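Local coordinates for protein hemoglobin subunit alpha (Mustelus griseus, PDB 1GCV) that carries oxygen from the gills to the peripheral tissues as the heme-bearing alpha chain of a tetrameric hemoglobin, at residues S20-G25 with K54-G59; D74-H79 with S129-E134; L85-K90 with Q133-R138. All blocks are in the same frame, centred on the assembly; numbering follows the deposited sequence.

Contact 1: residues S20-G25 with K54-G59; sequences SPEAYG and KVQVHG. With HEM (protoporphyrin IX containing Fe), chain E.
Gly25 and Gly59 bring two helices into direct backbone contact, their CA atoms 3.6 Å apart, where the segment axes of 21-25 and 54-59 pass within 7.2 Å at a crossing angle of 108°. This is the B/E helix crossing of the globin fold, made with a glycine on each helix. At neither position is there room for a CB: one on Gly25 would run into the carbonyl O of Gly59, and one on Gly59 would run into the backbone carbon of Gly25. The backbones meet through a CA-H...O contact, Gly25 CA to Gly59 O at 3.3 Å, with an angle of 159° at the hydrogen. One turn away, Glu22 lays its aliphatic part on the other helix, its CG 3.3 Å from the backbone O of Gln56. Its chain bends at chi2 (77°), and OE1 accepts a hydrogen bond from a water at 2.7 Å that also donates to the backbone O of Val57. OE2 forms a salt bridge with Arg64, farther along helix 53-71. Gln56, also bent at chi2, returns the contact by laying its amide end alongside Glu22 CB and the start of Ala23. With an alanine in its place, the cover over Glu22 CB would probably be lost, opening a gap at that edge. On the far side of its helix His58, predicted to bind O2, turns its NE2 to the heme, 3.5 Å from C4D. Joined by a CH...O contact, a water and a salt bridge, with no direct hydrogen bond between the segments, the helices owe their closeness chiefly to the glycine pair.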
loop_
_atom_site.group_PDB
_atom_site.type_symbol
_atom_site.label_atom_id
_atom_site.label_comp_id
_atom_site.label_asym_id
_atom_site.label_seq_id
_atom_site.Cartn_x
_atom_site.Cartn_y
_atom_site.Cartn_z
ATOM N N SER A 20 -25.357 -10.171 -15.056
ATOM C CA SER A 20 -24.710 -11.446 -14.773
ATOM C C SER A 20 -23.672 -11.273 -13.663
ATOM O O SER A 20 -22.469 -11.295 -13.919
ATOM C CB SER A 20 -24.042 -11.994 -16.040
ATOM O OG SER A 20 -23.356 -10.977 -16.741
ATOM N N PRO A 21 -24.131 -11.110 -12.412
ATOM C CA PRO A 21 -23.254 -10.930 -11.248
ATOM C C PRO A 21 -22.163 -11.994 -11.074
ATOM O O PRO A 21 -20.998 -11.665 -10.832
ATOM C CB PRO A 21 -24.219 -10.916 -10.059
ATOM C CG PRO A 21 -25.532 -10.582 -10.624
ATOM C CD PRO A 21 -25.553 -11.099 -12.033
ATOM N N GLU A 22 -22.544 -13.263 -11.193
ATOM C CA GLU A 22 -21.613 -14.377 -11.030
ATOM C C GLU A 22 -20.443 -14.385 -12.024
ATOM O O GLU A 22 -19.294 -14.594 -11.635
ATOM C CB GLU A 22 -22.383 -15.702 -11.116
ATOM C CG GLU A 22 -23.057 -16.129 -9.807
ATOM C CD GLU A 22 -24.331 -15.355 -9.506
ATOM O OE1 GLU A 22 -24.680 -15.224 -8.315
ATOM O OE2 GLU A 22 -24.990 -14.874 -10.450
ATOM N N ALA A 23 -20.735 -14.152 -13.300
ATOM C CA ALA A 23 -19.704 -14.145 -14.336
ATOM C C ALA A 23 -18.690 -13.024 -14.125
ATOM O O ALA A 23 -17.483 -13.264 -14.144
ATOM C CB ALA A 23 -20.349 -14.020 -15.707
ATOM N N TYR A 24 -19.178 -11.803 -13.926
ATOM C CA TYR A 24 -18.304 -10.656 -13.693
ATOM C C TYR A 24 -17.508 -10.832 -12.394
ATOM O O TYR A 24 -16.291 -10.620 -12.362
ATOM C CB TYR A 24 -19.126 -9.367 -13.594
ATOM C CG TYR A 24 -19.663 -8.848 -14.906
ATOM C CD1 TYR A 24 -21.036 -8.741 -15.122
ATOM C CD2 TYR A 24 -18.806 -8.439 -15.924
ATOM C CE1 TYR A 24 -21.540 -8.240 -16.311
ATOM C CE2 TYR A 24 -19.303 -7.935 -17.121
ATOM C CZ TYR A 24 -20.669 -7.838 -17.305
ATOM O OH TYR A 24 -21.172 -7.330 -18.478
ATOM N N GLY A 25 -18.210 -11.212 -11.326
ATOM C CA GLY A 25 -17.577 -11.395 -10.034
ATOM C C GLY A 25 -16.526 -12.479 -10.031
ATOM O O GLY A 25 -15.489 -12.343 -9.378
ATOM N N LYS A 54 -17.130 -22.451 -6.833
ATOM C CA LYS A 54 -17.092 -21.661 -5.602
ATOM C C LYS A 54 -16.708 -20.206 -5.874
ATOM O O LYS A 54 -17.158 -19.299 -5.182
ATOM C CB LYS A 54 -16.116 -22.282 -4.599
ATOM C CG LYS A 54 -16.808 -23.032 -3.465
ATOM C CD LYS A 54 -16.033 -24.272 -3.053
ATOM C CE LYS A 54 -16.510 -24.796 -1.706
ATOM N NZ LYS A 54 -15.373 -25.102 -0.782
ATOM N N VAL A 55 -15.877 -19.987 -6.885
ATOM C CA VAL A 55 -15.467 -18.640 -7.241
ATOM C C VAL A 55 -16.663 -17.906 -7.851
ATOM O O VAL A 55 -16.860 -16.713 -7.619
ATOM C CB VAL A 55 -14.308 -18.670 -8.256
ATOM C CG1 VAL A 55 -14.061 -17.272 -8.804
ATOM C CG2 VAL A 55 -13.048 -19.202 -7.586
ATOM N N GLN A 56 -17.462 -18.625 -8.632
ATOM C CA GLN A 56 -18.641 -18.037 -9.255
ATOM C C GLN A 56 -19.653 -17.579 -8.203
ATOM O O GLN A 56 -20.195 -16.478 -8.300
ATOM C CB GLN A 56 -19.310 -19.043 -10.201
ATOM C CG GLN A 56 -18.570 -19.265 -11.508
ATOM C CD GLN A 56 -19.050 -18.351 -12.622
ATOM O OE1 GLN A 56 -18.286 -18.004 -13.526
ATOM N NE2 GLN A 56 -20.315 -17.960 -12.566
ATOM N N VAL A 57 -19.908 -18.416 -7.199
ATOM C CA VAL A 57 -20.867 -18.073 -6.148
ATOM C C VAL A 57 -20.407 -16.867 -5.335
ATOM O O VAL A 57 -21.192 -15.970 -5.034
ATOM C CB VAL A 57 -21.101 -19.257 -5.173
ATOM C CG1 VAL A 57 -21.900 -18.789 -3.950
ATOM C CG2 VAL A 57 -21.849 -20.368 -5.881
ATOM N N HIS A 58 -19.131 -16.854 -4.972
ATOM C CA HIS A 58 -18.574 -15.752 -4.200
ATOM C C HIS A 58 -18.484 -14.495 -5.064
ATOM O O HIS A 58 -18.795 -13.394 -4.607
ATOM C CB HIS A 58 -17.187 -16.135 -3.674
ATOM C CG HIS A 58 -16.641 -15.105 -2.719
ATOM N ND1 HIS A 58 -15.400 -14.490 -2.877
ATOM C CD2 HIS A 58 -17.372 -14.574 -1.663
ATOM C CE1 HIS A 58 -15.391 -13.528 -1.943
ATOM N NE2 HIS A 58 -16.489 -13.569 -1.243
ATOM N N GLY A 59 -18.051 -14.665 -6.311
ATOM C CA GLY A 59 -17.945 -13.535 -7.209
ATOM C C GLY A 59 -19.294 -12.859 -7.292
ATOM O O GLY A 59 -19.392 -11.638 -7.257
HETATM C CHA HEM E . -18.035 -12.666 2.141
HETATM C CHB HEM E . -18.737 -8.512 -0.296
HETATM C CHC HEM E . -13.891 -7.918 -0.592
HETATM C CHD HEM E . -13.210 -12.152 1.668
HETATM C C1A HEM E . -18.641 -11.546 1.531
HETATM C C2A HEM E . -20.061 -11.400 1.275
HETATM C C3A HEM E . -20.259 -10.281 0.564
HETATM C C4A HEM E . -18.953 -9.709 0.373
HETATM C CMA HEM E . -21.596 -9.694 0.114
HETATM C CAA HEM E . -21.160 -12.309 1.761
HETATM C CBA HEM E . -21.288 -12.110 3.252
HETATM C CGA HEM E . -22.270 -13.071 3.884
HETATM O O1A HEM E . -22.123 -14.299 3.684
HETATM O O2A HEM E . -23.190 -12.590 4.582
HETATM C C1B HEM E . -17.470 -7.962 -0.516
HETATM C C2B HEM E . -17.237 -6.725 -1.263
HETATM C C3B HEM E . -15.876 -6.528 -1.324
HETATM C C4B HEM E . -15.271 -7.670 -0.627
HETATM C CMB HEM E . -18.319 -5.788 -1.802
HETATM C CAB HEM E . -15.186 -5.430 -1.861
HETATM C CBB HEM E . -15.423 -4.931 -3.146
HETATM C C1C HEM E . -13.302 -9.043 -0.025
HETATM C C2C HEM E . -11.889 -9.365 -0.146
HETATM C C3C HEM E . -11.702 -10.545 0.522
HETATM C C4C HEM E . -12.997 -10.957 1.010
HETATM C CMC HEM E . -10.855 -8.542 -0.918
HETATM C CAC HEM E . -10.527 -11.247 0.767
HETATM C CBC HEM E . -9.527 -11.531 -0.174
HETATM C C1D HEM E . -14.461 -12.615 2.045
HETATM C C2D HEM E . -14.656 -13.911 2.663
HETATM C C3D HEM E . -15.998 -14.069 2.747
HETATM C C4D HEM E . -16.650 -12.869 2.227
HETATM C CMD HEM E . -13.578 -14.885 3.150
HETATM C CAD HEM E . -16.667 -15.317 3.272
HETATM C CBD HEM E . -16.950 -16.235 2.100
HETATM C CGD HEM E . -17.940 -17.325 2.443
HETATM O O1D HEM E . -18.751 -17.128 3.378
HETATM O O2D HEM E . -17.904 -18.379 1.774
HETATM N NA HEM E . -17.944 -10.480 0.980
HETATM N NB HEM E . -16.258 -8.528 -0.087
HETATM N NC HEM E . -13.995 -10.032 0.682
HETATM N ND HEM E . -15.682 -11.947 1.816
HETATM FE FE HEM E . -15.968 -10.109 1.087
HETATM O O HOH W 1 -23.793 -15.469 -5.781
#

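Contact 2: residues D74-H79 with S129-E134; sequences DDLHSH and SAICQE
Leu76 pushes a methyl onto the last long helix of the globin fold: its CD1 lies 3.5 Å from Ala130 CB and 4.3 Å from Ile131 CG1. This is the close-packed part of the contact, purely apolar, and it joins the short helix 76-79 of the region between the E and F helices to the H helix, 118-135. Ala69 of helix 53-71 touches both Leu76 and Ile131, so three helices meet here, with the side chain of Ile131 about 5 Å from the heme. The other side is polar and wetter. His77, with CG anti to its backbone N (chi1 -165°), stands across the carboxylate of Glu134 at about a right angle, the ring and carboxylate planes 68° apart. His77 ND1 and Glu134 OE1 are 3.1 Å apart, but the angle is too poor for a hydrogen bond. A water does the joining instead, donating hydrogen bonds to OE1 of Glu134 at 2.6 Å and to the backbone O of His77 at 3.1 Å; it also sits over the centre of the His77 ring, 3.9 Å above its plane. The NE2 of His77 has a weak hydrogen bond with Arg138. Apolar packing and one bridging water, without a direct hydrogen bond, link the segments, while the carboxylate and the arginine probably pull the ionisation of His77 in opposite directions.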
loop_
_atom_site.group_PDB
_atom_site.type_symbol
_atom_site.label_atom_id
_atom_site.label_comp_id
_atom_site.label_asym_id
_atom_site.label_seq_id
_atom_site.Cartn_x
_atom_site.Cartn_y
_atom_site.Cartn_z
ATOM N N ASP A 74 -26.276 7.324 -1.853
ATOM C CA ASP A 74 -26.632 8.490 -1.040
ATOM C C ASP A 74 -26.460 8.227 0.454
ATOM O O ASP A 74 -26.347 9.158 1.253
ATOM C CB ASP A 74 -28.074 8.910 -1.328
ATOM C CG ASP A 74 -28.213 9.633 -2.653
ATOM O OD1 ASP A 74 -27.384 10.533 -2.924
ATOM O OD2 ASP A 74 -29.148 9.299 -3.417
ATOM N N ASP A 75 -26.448 6.954 0.827
ATOM C CA ASP A 75 -26.274 6.579 2.221
ATOM C C ASP A 75 -25.415 5.324 2.302
ATOM O O ASP A 75 -25.877 4.278 2.762
ATOM C CB ASP A 75 -27.630 6.320 2.875
ATOM C CG ASP A 75 -27.512 6.056 4.367
ATOM O OD1 ASP A 75 -28.356 5.304 4.902
ATOM O OD2 ASP A 75 -26.575 6.596 5.001
ATOM N N LEU A 76 -24.166 5.433 1.856
ATOM C CA LEU A 76 -23.252 4.295 1.866
ATOM C C LEU A 76 -22.911 3.785 3.271
ATOM O O LEU A 76 -22.845 2.576 3.490
ATOM C CB LEU A 76 -21.959 4.642 1.115
ATOM C CG LEU A 76 -21.822 4.174 -0.341
ATOM C CD1 LEU A 76 -20.368 4.262 -0.768
ATOM C CD2 LEU A 76 -22.318 2.747 -0.486
ATOM N N HIS A 77 -22.708 4.694 4.222
ATOM C CA HIS A 77 -22.357 4.298 5.587
ATOM C C HIS A 77 -23.374 3.421 6.323
ATOM O O HIS A 77 -22.992 2.446 6.969
ATOM C CB HIS A 77 -22.059 5.529 6.446
ATOM C CG HIS A 77 -21.351 5.207 7.726
ATOM N ND1 HIS A 77 -20.016 5.491 7.933
ATOM C CD2 HIS A 77 -21.785 4.604 8.859
ATOM C CE1 HIS A 77 -19.661 5.078 9.136
ATOM N NE2 HIS A 77 -20.716 4.536 9.719
ATOM N N SER A 78 -24.656 3.765 6.244
ATOM C CA SER A 78 -25.686 2.981 6.921
ATOM C C SER A 78 -26.022 1.730 6.133
ATOM O O SER A 78 -26.419 0.716 6.704
ATOM C CB SER A 78 -26.957 3.810 7.115
ATOM O OG SER A 78 -26.664 5.196 7.104
ATOM N N HIS A 79 -25.856 1.799 4.818
ATOM C CA HIS A 79 -26.160 0.658 3.959
ATOM C C HIS A 79 -25.142 -0.488 4.039
ATOM O O HIS A 79 -25.528 -1.661 4.064
ATOM C CB HIS A 79 -26.295 1.116 2.504
ATOM C CG HIS A 79 -26.320 -0.011 1.520
ATOM N ND1 HIS A 79 -27.437 -0.791 1.313
ATOM C CD2 HIS A 79 -25.358 -0.506 0.706
ATOM C CE1 HIS A 79 -27.162 -1.720 0.414
ATOM N NE2 HIS A 79 -25.907 -1.569 0.030
ATOM N N SER A 129 -13.633 3.019 -3.874
ATOM C CA SER A 129 -12.846 3.539 -2.763
ATOM C C SER A 129 -13.747 3.802 -1.566
ATOM O O SER A 129 -13.388 3.472 -0.435
ATOM C CB SER A 129 -12.121 4.829 -3.166
ATOM O OG SER A 129 -11.070 4.556 -4.083
ATOM N N ALA A 130 -14.914 4.393 -1.821
ATOM C CA ALA A 130 -15.881 4.694 -0.767
ATOM C C ALA A 130 -16.354 3.404 -0.128
ATOM O O ALA A 130 -16.552 3.337 1.083
ATOM C CB ALA A 130 -17.076 5.447 -1.342
ATOM N N ILE A 131 -16.552 2.385 -0.957
ATOM C CA ILE A 131 -16.995 1.082 -0.484
ATOM C C ILE A 131 -15.882 0.429 0.340
ATOM O O ILE A 131 -16.140 -0.163 1.383
ATOM C CB ILE A 131 -17.365 0.160 -1.667
ATOM C CG1 ILE A 131 -18.739 0.539 -2.210
ATOM C CG2 ILE A 131 -17.384 -1.289 -1.219
ATOM C CD1 ILE A 131 -19.077 -0.142 -3.520
ATOM N N CYS A 132 -14.642 0.545 -0.120
ATOM C CA CYS A 132 -13.523 -0.036 0.603
ATOM C C CYS A 132 -13.333 0.635 1.952
ATOM O O CYS A 132 -13.000 -0.035 2.924
ATOM C CB CYS A 132 -12.233 0.084 -0.211
ATOM S SG CYS A 132 -12.111 -1.103 -1.568
ATOM N N GLN A 133 -13.539 1.951 2.018
ATOM C CA GLN A 133 -13.373 2.674 3.284
ATOM C C GLN A 133 -14.445 2.293 4.317
ATOM O O GLN A 133 -14.174 2.268 5.518
ATOM C CB GLN A 133 -13.370 4.195 3.048
ATOM C CG GLN A 133 -14.738 4.876 3.201
ATOM C CD GLN A 133 -14.719 6.070 4.155
ATOM O OE1 GLN A 133 -15.297 6.022 5.246
ATOM N NE2 GLN A 133 -14.058 7.148 3.740
ATOM N N GLU A 134 -15.654 1.993 3.850
ATOM C CA GLU A 134 -16.741 1.587 4.735
ATOM C C GLU A 134 -16.456 0.184 5.263
ATOM O O GLU A 134 -16.626 -0.089 6.452
ATOM C CB GLU A 134 -18.077 1.584 3.982
ATOM C CG GLU A 134 -18.631 2.967 3.704
ATOM C CD GLU A 134 -18.637 3.851 4.944
ATOM O OE1 GLU A 134 -18.945 3.343 6.046
ATOM O OE2 GLU A 134 -18.331 5.055 4.812
HETATM O O HOH W 2 -20.134 1.382 7.264
#

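Contact 3: residues L85-K90 with Q133-R138; sequences LTHGKK and QELSSR. With HEM (protoporphyrin IX containing Fe), chain E.
His87, packed beside Leu135, binds the heme iron through NE2 at 2.2 Å, from a helix that widens into a pi-type turn at 86-90. This is the proximal side of the globin heme pocket, where the F helix, 81-91, packs against the end of helix 118-135 and the segment that follows it. The imidazole lies with its ND1 4.5 Å from Leu135 CG, and ND1 is hydrogen-bonded to the backbone O of Leu83, which helps fix the rotation of the ring. Leu135 in turn sends CD2 to the porphyrin, 3.7 Å from the heme atom CAB, so it touches both the ligating histidine and the heme. Gly88 lets the chain after the helix come close, its CA 3.7 Å from Arg138 O; a CB here would run into that oxygen. Leu85 packs against the Arg138 side chain: its CD2 meets the guanidinium at the edge, 3.9 Å from NH1, and also nears the aliphatic CG. The charged end of that arginine has a salt-bridge partner in Glu81, one turn before Leu85 on helix 81-91. At the end of helix 118-135, Glu134 O accepts from both Ser137 OG, at 2.6 Å, and Ser137 N. Lys89, bent at chi2 (-70°) and chi4, puts its ammonium over the Arg138 carbonyl, NZ donating to the backbone O at 3.1 Å from 56° out of the carbonyl plane.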
loop_
_atom_site.group_PDB
_atom_site.type_symbol
_atom_site.label_atom_id
_atom_site.label_comp_id
_atom_site.label_asym_id
_atom_site.label_seq_id
_atom_site.Cartn_x
_atom_site.Cartn_y
_atom_site.Cartn_z
ATOM N N LEU A 85 -19.483 -4.906 9.321
ATOM C CA LEU A 85 -19.370 -5.661 10.559
ATOM C C LEU A 85 -18.936 -7.095 10.271
ATOM O O LEU A 85 -18.171 -7.683 11.035
ATOM C CB LEU A 85 -20.706 -5.670 11.297
ATOM C CG LEU A 85 -21.026 -4.382 12.048
ATOM C CD1 LEU A 85 -22.457 -4.428 12.557
ATOM C CD2 LEU A 85 -20.040 -4.212 13.192
ATOM N N THR A 86 -19.422 -7.651 9.164
ATOM C CA THR A 86 -19.086 -9.022 8.770
ATOM C C THR A 86 -17.601 -9.254 8.458
ATOM O O THR A 86 -17.030 -10.262 8.873
ATOM C CB THR A 86 -19.902 -9.468 7.537
ATOM O OG1 THR A 86 -21.298 -9.401 7.839
ATOM C CG2 THR A 86 -19.544 -10.897 7.146
ATOM N N HIS A 87 -16.984 -8.330 7.722
ATOM C CA HIS A 87 -15.570 -8.458 7.370
ATOM C C HIS A 87 -14.656 -8.128 8.549
ATOM O O HIS A 87 -13.660 -8.816 8.786
ATOM C CB HIS A 87 -15.227 -7.534 6.195
ATOM C CG HIS A 87 -15.708 -8.092 4.883
ATOM N ND1 HIS A 87 -17.026 -7.881 4.528
ATOM C CD2 HIS A 87 -15.017 -8.870 3.959
ATOM C CE1 HIS A 87 -17.156 -8.561 3.390
ATOM N NE2 HIS A 87 -16.049 -9.124 3.029
ATOM N N GLY A 88 -15.011 -7.079 9.288
ATOM C CA GLY A 88 -14.201 -6.650 10.413
ATOM C C GLY A 88 -14.332 -7.412 11.716
ATOM O O GLY A 88 -13.368 -7.498 12.470
ATOM N N LYS A 89 -15.509 -7.966 11.988
ATOM C CA LYS A 89 -15.738 -8.695 13.236
ATOM C C LYS A 89 -15.861 -10.208 13.092
ATOM O O LYS A 89 -15.592 -10.942 14.039
ATOM C CB LYS A 89 -16.998 -8.170 13.929
ATOM C CG LYS A 89 -16.973 -6.691 14.220
ATOM C CD LYS A 89 -15.983 -6.388 15.306
ATOM C CE LYS A 89 -16.209 -5.003 15.863
ATOM N NZ LYS A 89 -14.934 -4.246 15.901
ATOM N N LYS A 90 -16.280 -10.679 11.924
ATOM C CA LYS A 90 -16.425 -12.114 11.725
ATOM C C LYS A 90 -15.356 -12.708 10.803
ATOM O O LYS A 90 -14.573 -13.554 11.229
ATOM C CB LYS A 90 -17.822 -12.440 11.182
ATOM C CG LYS A 90 -18.060 -13.933 10.988
ATOM C CD LYS A 90 -19.271 -14.216 10.109
ATOM C CE LYS A 90 -19.312 -15.680 9.686
ATOM N NZ LYS A 90 -20.672 -16.096 9.238
ATOM N N GLN A 133 -13.539 1.951 2.018
ATOM C CA GLN A 133 -13.373 2.674 3.284
ATOM C C GLN A 133 -14.445 2.293 4.317
ATOM O O GLN A 133 -14.174 2.268 5.518
ATOM C CB GLN A 133 -13.370 4.195 3.048
ATOM C CG GLN A 133 -14.738 4.876 3.201
ATOM C CD GLN A 133 -14.719 6.070 4.155
ATOM O OE1 GLN A 133 -15.297 6.022 5.246
ATOM N NE2 GLN A 133 -14.058 7.148 3.740
ATOM N N GLU A 134 -15.654 1.993 3.850
ATOM C CA GLU A 134 -16.741 1.587 4.735
ATOM C C GLU A 134 -16.456 0.184 5.263
ATOM O O GLU A 134 -16.626 -0.089 6.452
ATOM C CB GLU A 134 -18.077 1.584 3.982
ATOM C CG GLU A 134 -18.631 2.967 3.704
ATOM C CD GLU A 134 -18.637 3.851 4.944
ATOM O OE1 GLU A 134 -18.945 3.343 6.046
ATOM O OE2 GLU A 134 -18.331 5.055 4.812
ATOM N N LEU A 135 -16.008 -0.694 4.369
ATOM C CA LEU A 135 -15.692 -2.082 4.706
ATOM C C LEU A 135 -14.508 -2.228 5.659
ATOM O O LEU A 135 -14.372 -3.254 6.319
ATOM C CB LEU A 135 -15.422 -2.881 3.425
ATOM C CG LEU A 135 -16.541 -3.774 2.874
ATOM C CD1 LEU A 135 -17.904 -3.137 3.100
ATOM C CD2 LEU A 135 -16.306 -4.009 1.393
ATOM N N SER A 136 -13.654 -1.212 5.724
ATOM C CA SER A 136 -12.490 -1.237 6.613
ATOM C C SER A 136 -12.761 -0.456 7.898
ATOM O O SER A 136 -11.887 -0.351 8.753
ATOM C CB SER A 136 -11.264 -0.597 5.934
ATOM O OG SER A 136 -11.181 -0.916 4.559
ATOM N N SER A 137 -13.971 0.078 8.035
ATOM C CA SER A 137 -14.318 0.911 9.182
ATOM C C SER A 137 -14.715 0.256 10.503
ATOM O O SER A 137 -14.870 0.955 11.501
ATOM C CB SER A 137 -15.414 1.907 8.773
ATOM O OG SER A 137 -16.690 1.286 8.701
ATOM N N ARG A 138 -14.872 -1.064 10.535
ATOM C CA ARG A 138 -15.273 -1.712 11.780
ATOM C C ARG A 138 -14.336 -2.812 12.269
ATOM O O ARG A 138 -14.786 -3.829 12.788
ATOM C CB ARG A 138 -16.693 -2.271 11.638
ATOM C CG ARG A 138 -17.769 -1.213 11.757
ATOM C CD ARG A 138 -18.221 -0.737 10.395
ATOM N NE ARG A 138 -19.128 0.408 10.466
ATOM C CZ ARG A 138 -20.109 0.539 11.356
ATOM N NH1 ARG A 138 -20.328 -0.403 12.266
ATOM N NH2 ARG A 138 -20.880 1.616 11.333
HETATM C CHA HEM E . -18.035 -12.666 2.141
HETATM C CHB HEM E . -18.737 -8.512 -0.296
HETATM C CHC HEM E . -13.891 -7.918 -0.592
HETATM C CHD HEM E . -13.210 -12.152 1.668
HETATM C C1A HEM E . -18.641 -11.546 1.531
HETATM C C2A HEM E . -20.061 -11.400 1.275
HETATM C C3A HEM E . -20.259 -10.281 0.564
HETATM C C4A HEM E . -18.953 -9.709 0.373
HETATM C CMA HEM E . -21.596 -9.694 0.114
HETATM C CAA HEM E . -21.160 -12.309 1.761
HETATM C CBA HEM E . -21.288 -12.110 3.252
HETATM C CGA HEM E . -22.270 -13.071 3.884
HETATM O O1A HEM E . -22.123 -14.299 3.684
HETATM O O2A HEM E . -23.190 -12.590 4.582
HETATM C C1B HEM E . -17.470 -7.962 -0.516
HETATM C C2B HEM E . -17.237 -6.725 -1.263
HETATM C C3B HEM E . -15.876 -6.528 -1.324
HETATM C C4B HEM E . -15.271 -7.670 -0.627
HETATM C CMB HEM E . -18.319 -5.788 -1.802
HETATM C CAB HEM E . -15.186 -5.430 -1.861
HETATM C CBB HEM E . -15.423 -4.931 -3.146
HETATM C C1C HEM E . -13.302 -9.043 -0.025
HETATM C C2C HEM E . -11.889 -9.365 -0.146
HETATM C C3C HEM E . -11.702 -10.545 0.522
HETATM C C4C HEM E . -12.997 -10.957 1.010
HETATM C CMC HEM E . -10.855 -8.542 -0.918
HETATM C CAC HEM E . -10.527 -11.247 0.767
HETATM C CBC HEM E . -9.527 -11.531 -0.174
HETATM C C1D HEM E . -14.461 -12.615 2.045
HETATM C C2D HEM E . -14.656 -13.911 2.663
HETATM C C3D HEM E . -15.998 -14.069 2.747
HETATM C C4D HEM E . -16.650 -12.869 2.227
HETATM C CMD HEM E . -13.578 -14.885 3.150
HETATM C CAD HEM E . -16.667 -15.317 3.272
HETATM C CBD HEM E . -16.950 -16.235 2.100
HETATM C CGD HEM E . -17.940 -17.325 2.443
HETATM O O1D HEM E . -18.751 -17.128 3.378
HETATM O O2D HEM E . -17.904 -18.379 1.774
HETATM N NA HEM E . -17.944 -10.480 0.980
HETATM N NB HEM E . -16.258 -8.528 -0.087
HETATM N NC HEM E . -13.995 -10.032 0.682
HETATM N ND HEM E . -15.682 -11.947 1.816
HETATM FE FE HEM E . -15.968 -10.109 1.087
#

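How the contacts relate
From the N terminus, contact 1 comes first, closing the loop from helix 21-35 to helix 53-71 before the other two open. Contacts 2 and 3 begin on the consecutive helices 76-79 and 81-91 and both end on 118-135 and its C-terminal extension, sharing Gln133 and Glu134. The loop of contact 3 opens inside that of contact 2, and both end on the same stretch, so neither simply encloses the other; the two touch through His77 and Arg138. Contact 1 lies about 22 Å from contact 2, centre to centre, on the opposite side of the chain's centre. Contacts 1 and 3 both reach the heme, through His58 and through His87 with Leu135.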